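Local atomic coordinates of phenylacetaldehyde dehydrogenase (Burkholderia cenocepacia, PDB entry 4O5H), a protein that probably oxidises phenylacetaldehyde to phenylacetate with NAD+, as a member of the aldehyde dehydrogenase family. Residues I372-G375 and F376-A380; D403-Q406 and A407-V410. All coordinates share one frame; numbering follows the deposited sequence.

Contact 1 (I372-G375 and F376-A380); sequences IDSG and FGEGA
F376 meets I372 one turn back: its backbone N gives a straight hydrogen bond to I372 O (3.1 Å), received in the carbonyl plane, while the two side chains lie side by side. CE2 of the F376 ring touches I372 CG2 at 3.4 Å. With CG anti to the carbonyl carbon (chi1 -66°), the ring leans back along the helix, and I372 O lies over one of its faces, offset toward the rim. G377 N continues the helical pattern with D373 O, at 2.9 Å. At E378 the pattern frays, its N being shared weakly between S374 O and G375 O. The E378 side chain extends outward from the last turn, its CG beside S374 O; a water hydrogen-bonded to S374 OG donates to OE1, which also accepts the backbone N of R409. G379 has a positive phi (113°), an easy conformation for glycine, and turns the chain in a Schellman motif. A380 N then bonds to G375 O (3.0 Å) from well above the carbonyl plane, and its small CB packs on the same oxygen. This is the C-terminal end of helix 362-378, where the chain turns into strand 381-384; I372 and F376 rest on T399 and L401 of the adjacent strand 399-402.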
loop_
_atom_site.group_PDB
_atom_site.type_symbol
_atom_site.label_atom_id
_atom_site.label_comp_id
_atom_site.label_asym_id
_atom_site.label_seq_id
_atom_site.Cartn_x
_atom_site.Cartn_y
_atom_site.Cartn_z
ATOM N N ILE A 372 -16.676 -29.213 -6.673
ATOM C CA ILE A 372 -17.207 -29.968 -7.816
ATOM C C ILE A 372 -18.604 -30.525 -7.510
ATOM O O ILE A 372 -19.529 -30.373 -8.309
ATOM C CB ILE A 372 -16.280 -31.132 -8.218
ATOM C CG1 ILE A 372 -14.949 -30.588 -8.750
ATOM C CG2 ILE A 372 -16.970 -32.005 -9.278
ATOM C CD1 ILE A 372 -13.866 -31.642 -8.906
ATOM N N ASP A 373 -18.752 -31.141 -6.339
ATOM C CA ASP A 373 -20.050 -31.691 -5.887
ATOM C C ASP A 373 -21.110 -30.596 -5.827
ATOM O O ASP A 373 -22.246 -30.784 -6.272
ATOM C CB ASP A 373 -19.913 -32.378 -4.529
ATOM C CG ASP A 373 -19.074 -33.652 -4.605
ATOM O OD1 ASP A 373 -18.732 -34.134 -5.711
ATOM O OD2 ASP A 373 -18.775 -34.205 -3.546
ATOM N N SER A 374 -20.723 -29.443 -5.310
ATOM C CA SER A 374 -21.586 -28.291 -5.269
ATOM C C SER A 374 -22.101 -27.882 -6.681
ATOM O O SER A 374 -23.270 -27.571 -6.844
ATOM C CB SER A 374 -20.827 -27.158 -4.578
ATOM O OG SER A 374 -21.080 -25.918 -5.138
ATOM N N GLY A 375 -21.217 -27.884 -7.671
ATOM C CA GLY A 375 -21.559 -27.599 -9.056
ATOM C C GLY A 375 -22.601 -28.562 -9.587
ATOM O O GLY A 375 -23.617 -28.128 -10.170
ATOM N N PHE A 376 -22.378 -29.861 -9.361
ATOM C CA PHE A 376 -23.340 -30.885 -9.761
ATOM C C PHE A 376 -24.684 -30.633 -9.094
ATOM O O PHE A 376 -25.719 -30.639 -9.754
ATOM C CB PHE A 376 -22.876 -32.306 -9.412
ATOM C CG PHE A 376 -21.663 -32.771 -10.168
ATOM C CD1 PHE A 376 -21.489 -32.458 -11.512
ATOM C CD2 PHE A 376 -20.699 -33.560 -9.535
ATOM C CE1 PHE A 376 -20.377 -32.904 -12.204
ATOM C CE2 PHE A 376 -19.595 -34.018 -10.231
ATOM C CZ PHE A 376 -19.427 -33.670 -11.565
ATOM N N GLY A 377 -24.650 -30.369 -7.802
ATOM C CA GLY A 377 -25.848 -30.047 -7.049
ATOM C C GLY A 377 -26.635 -28.863 -7.603
ATOM O O GLY A 377 -27.836 -28.807 -7.451
ATOM N N GLU A 378 -25.965 -27.904 -8.232
ATOM C CA GLU A 378 -26.649 -26.730 -8.778
ATOM C C GLU A 378 -27.006 -26.865 -10.248
ATOM O O GLU A 378 -27.620 -25.955 -10.812
ATOM C CB GLU A 378 -25.815 -25.472 -8.561
ATOM C CG GLU A 378 -25.643 -25.112 -7.098
ATOM C CD GLU A 378 -25.021 -23.729 -6.913
ATOM O OE1 GLU A 378 -23.831 -23.563 -6.912
ATOM O OE2 GLU A 378 -25.785 -22.771 -6.801
ATOM N N GLY A 379 -26.656 -27.983 -10.873
ATOM C CA GLY A 379 -27.107 -28.253 -12.251
ATOM C C GLY A 379 -26.001 -28.251 -13.295
ATOM O O GLY A 379 -26.268 -28.427 -14.473
ATOM N N ALA A 380 -24.767 -28.028 -12.885
ATOM C CA ALA A 380 -23.640 -28.072 -13.817
ATOM C C ALA A 380 -23.375 -29.499 -14.187
ATOM O O ALA A 380 -23.720 -30.409 -13.430
ATOM C CB ALA A 380 -22.394 -27.479 -13.169
HETATM O O HOH W 1 -21.584 -24.643 -7.606
#

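Contact 2 (D403-Q406 and A407-V410); sequences DTTQ and AMRV
M408 folds back over the residues that precede it, and its side chain reaches three of the four residues before A407. From the backbone outward, M408 CB lies 3.6 Å from T405 O, the carbonyl that also receives the hydrogen bond from M408 N (3.1 Å). That bond is nearly straight at the hydrogen, 168°, although the donor stands far above the carbonyl plane; it closes a type I beta turn from T405 to M408. M408 CG comes next, 3.4 Å from T405 OG1. Beyond it the chain is fully extended (chi2 -176°, chi3 -179°), which carries the sulfur back along the loop, crossing the side chains of T404 and T405 at about a right angle. M408 SD reaches T405 N at 3.7 Å in a weak hydrogen bond and lies equally near T404 CA. The methyl M408 CE ends the chain against D403 O, at 3.5 Å. A long, unbranched and flexible thioether suits this path, since it can follow the backbone and offer the sulfur to an N-H on the way. T405 and A407 form the exposed flank, and the small methyl of A407 fits the turn. Q406 points away from the turn and places its amide between Y324 and D437, a use for a group that can both accept and donate. T404 packs its CG2 loosely near V410 CG2, and both side chains pack against V421 of strand 419-425. M408 occupies the N-cap position of the short helix 409-412, and its side chain also touches E378 and A380 at the end of helix 362-378. The turn thus joins strand 399-402 to helix 409-412, beside strand 419-425 of the mixed sheet.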
loop_
_atom_site.group_PDB
_atom_site.type_symbol
_atom_site.label_atom_id
_atom_site.label_comp_id
_atom_site.label_asym_id
_atom_site.label_seq_id
_atom_site.Cartn_x
_atom_site.Cartn_y
_atom_site.Cartn_z
ATOM N N ASP A 403 -22.704 -25.866 -18.648
ATOM C CA ASP A 403 -24.071 -25.584 -18.212
ATOM C C ASP A 403 -24.037 -24.875 -16.888
ATOM O O ASP A 403 -24.940 -25.015 -16.057
ATOM C CB ASP A 403 -24.941 -26.843 -18.099
ATOM C CG ASP A 403 -25.112 -27.587 -19.424
ATOM O OD1 ASP A 403 -24.966 -26.978 -20.487
ATOM O OD2 ASP A 403 -25.419 -28.786 -19.363
ATOM N N THR A 404 -22.990 -24.101 -16.680
ATOM C CA THR A 404 -22.872 -23.306 -15.457
ATOM C C THR A 404 -23.485 -21.935 -15.657
ATOM O O THR A 404 -23.687 -21.506 -16.778
ATOM C CB THR A 404 -21.417 -23.112 -15.064
ATOM O OG1 THR A 404 -20.690 -22.598 -16.188
ATOM C CG2 THR A 404 -20.797 -24.425 -14.617
ATOM N N THR A 405 -23.802 -21.254 -14.564
ATOM C CA THR A 405 -24.297 -19.867 -14.614
ATOM C C THR A 405 -23.515 -19.014 -13.605
ATOM O O THR A 405 -22.897 -19.549 -12.672
ATOM C CB THR A 405 -25.776 -19.778 -14.208
ATOM O OG1 THR A 405 -25.881 -20.167 -12.841
ATOM C CG2 THR A 405 -26.650 -20.675 -15.070
ATOM N N GLN A 406 -23.605 -17.696 -13.750
ATOM C CA GLN A 406 -22.868 -16.782 -12.881
ATOM C C GLN A 406 -23.297 -16.883 -11.424
ATOM O O GLN A 406 -22.534 -16.511 -10.545
ATOM C CB GLN A 406 -22.992 -15.323 -13.369
ATOM C CG GLN A 406 -22.406 -15.087 -14.763
ATOM C CD GLN A 406 -20.893 -15.257 -14.806
ATOM O OE1 GLN A 406 -20.372 -16.180 -15.448
ATOM N NE2 GLN A 406 -20.177 -14.373 -14.093
ATOM N N ALA A 407 -24.485 -17.404 -11.162
ATOM C CA ALA A 407 -24.944 -17.546 -9.783
ATOM C C ALA A 407 -24.331 -18.725 -9.039
ATOM O O ALA A 407 -24.454 -18.812 -7.828
ATOM C CB ALA A 407 -26.475 -17.678 -9.766
ATOM N N MET A 408 -23.730 -19.674 -9.732
ATOM C CA MET A 408 -23.298 -20.899 -9.048
ATOM C C MET A 408 -22.036 -20.691 -8.250
ATOM O O MET A 408 -21.163 -19.924 -8.653
ATOM C CB MET A 408 -23.025 -21.998 -10.069
ATOM C CG MET A 408 -24.255 -22.450 -10.831
ATOM S SD MET A 408 -23.814 -23.811 -11.915
ATOM C CE MET A 408 -25.410 -24.092 -12.696
ATOM N N ARG A 409 -21.899 -21.418 -7.156
ATOM C CA ARG A 409 -20.678 -21.315 -6.294
ATOM C C ARG A 409 -19.387 -21.599 -7.052
ATOM O O ARG A 409 -18.412 -20.887 -6.868
ATOM C CB ARG A 409 -20.753 -22.262 -5.125
ATOM C CG ARG A 409 -21.923 -21.997 -4.213
ATOM C CD ARG A 409 -21.814 -22.810 -2.939
ATOM N NE ARG A 409 -20.567 -22.466 -2.269
ATOM C CZ ARG A 409 -19.946 -23.241 -1.397
ATOM N NH1 ARG A 409 -20.463 -24.403 -1.041
ATOM N NH2 ARG A 409 -18.792 -22.834 -0.864
ATOM N N VAL A 410 -19.404 -22.603 -7.928
ATOM C CA VAL A 410 -18.217 -22.924 -8.738
ATOM C C VAL A 410 -17.778 -21.814 -9.663
ATOM O O VAL A 410 -16.618 -21.738 -10.015
ATOM C CB VAL A 410 -18.357 -24.205 -9.596
ATOM C CG1 VAL A 410 -18.277 -25.437 -8.714
ATOM C CG2 VAL A 410 -19.625 -24.199 -10.438
#

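How the contacts relate
Both contacts are local and partly buried, and they lie side by side, with centres about 9 Å apart. Contact 1 closes a helix, largely through main-chain bonds; contact 2 prepares one, with a single turn bond and a thioether laid along the loop. Each mixes buried residues, such as I372 and A380 or T404 and M408, with exposed ones, such as D373 and T405. They meet directly: E378 OE1 probably accepts a hydrogen bond from R409 N (2.9 Å), so a carboxylate from the end of one helix serves the start of the other. A380 CB packs on T404 CG2. Both border strand 399-402, contact 1 against its side chains and contact 2 beyond its end.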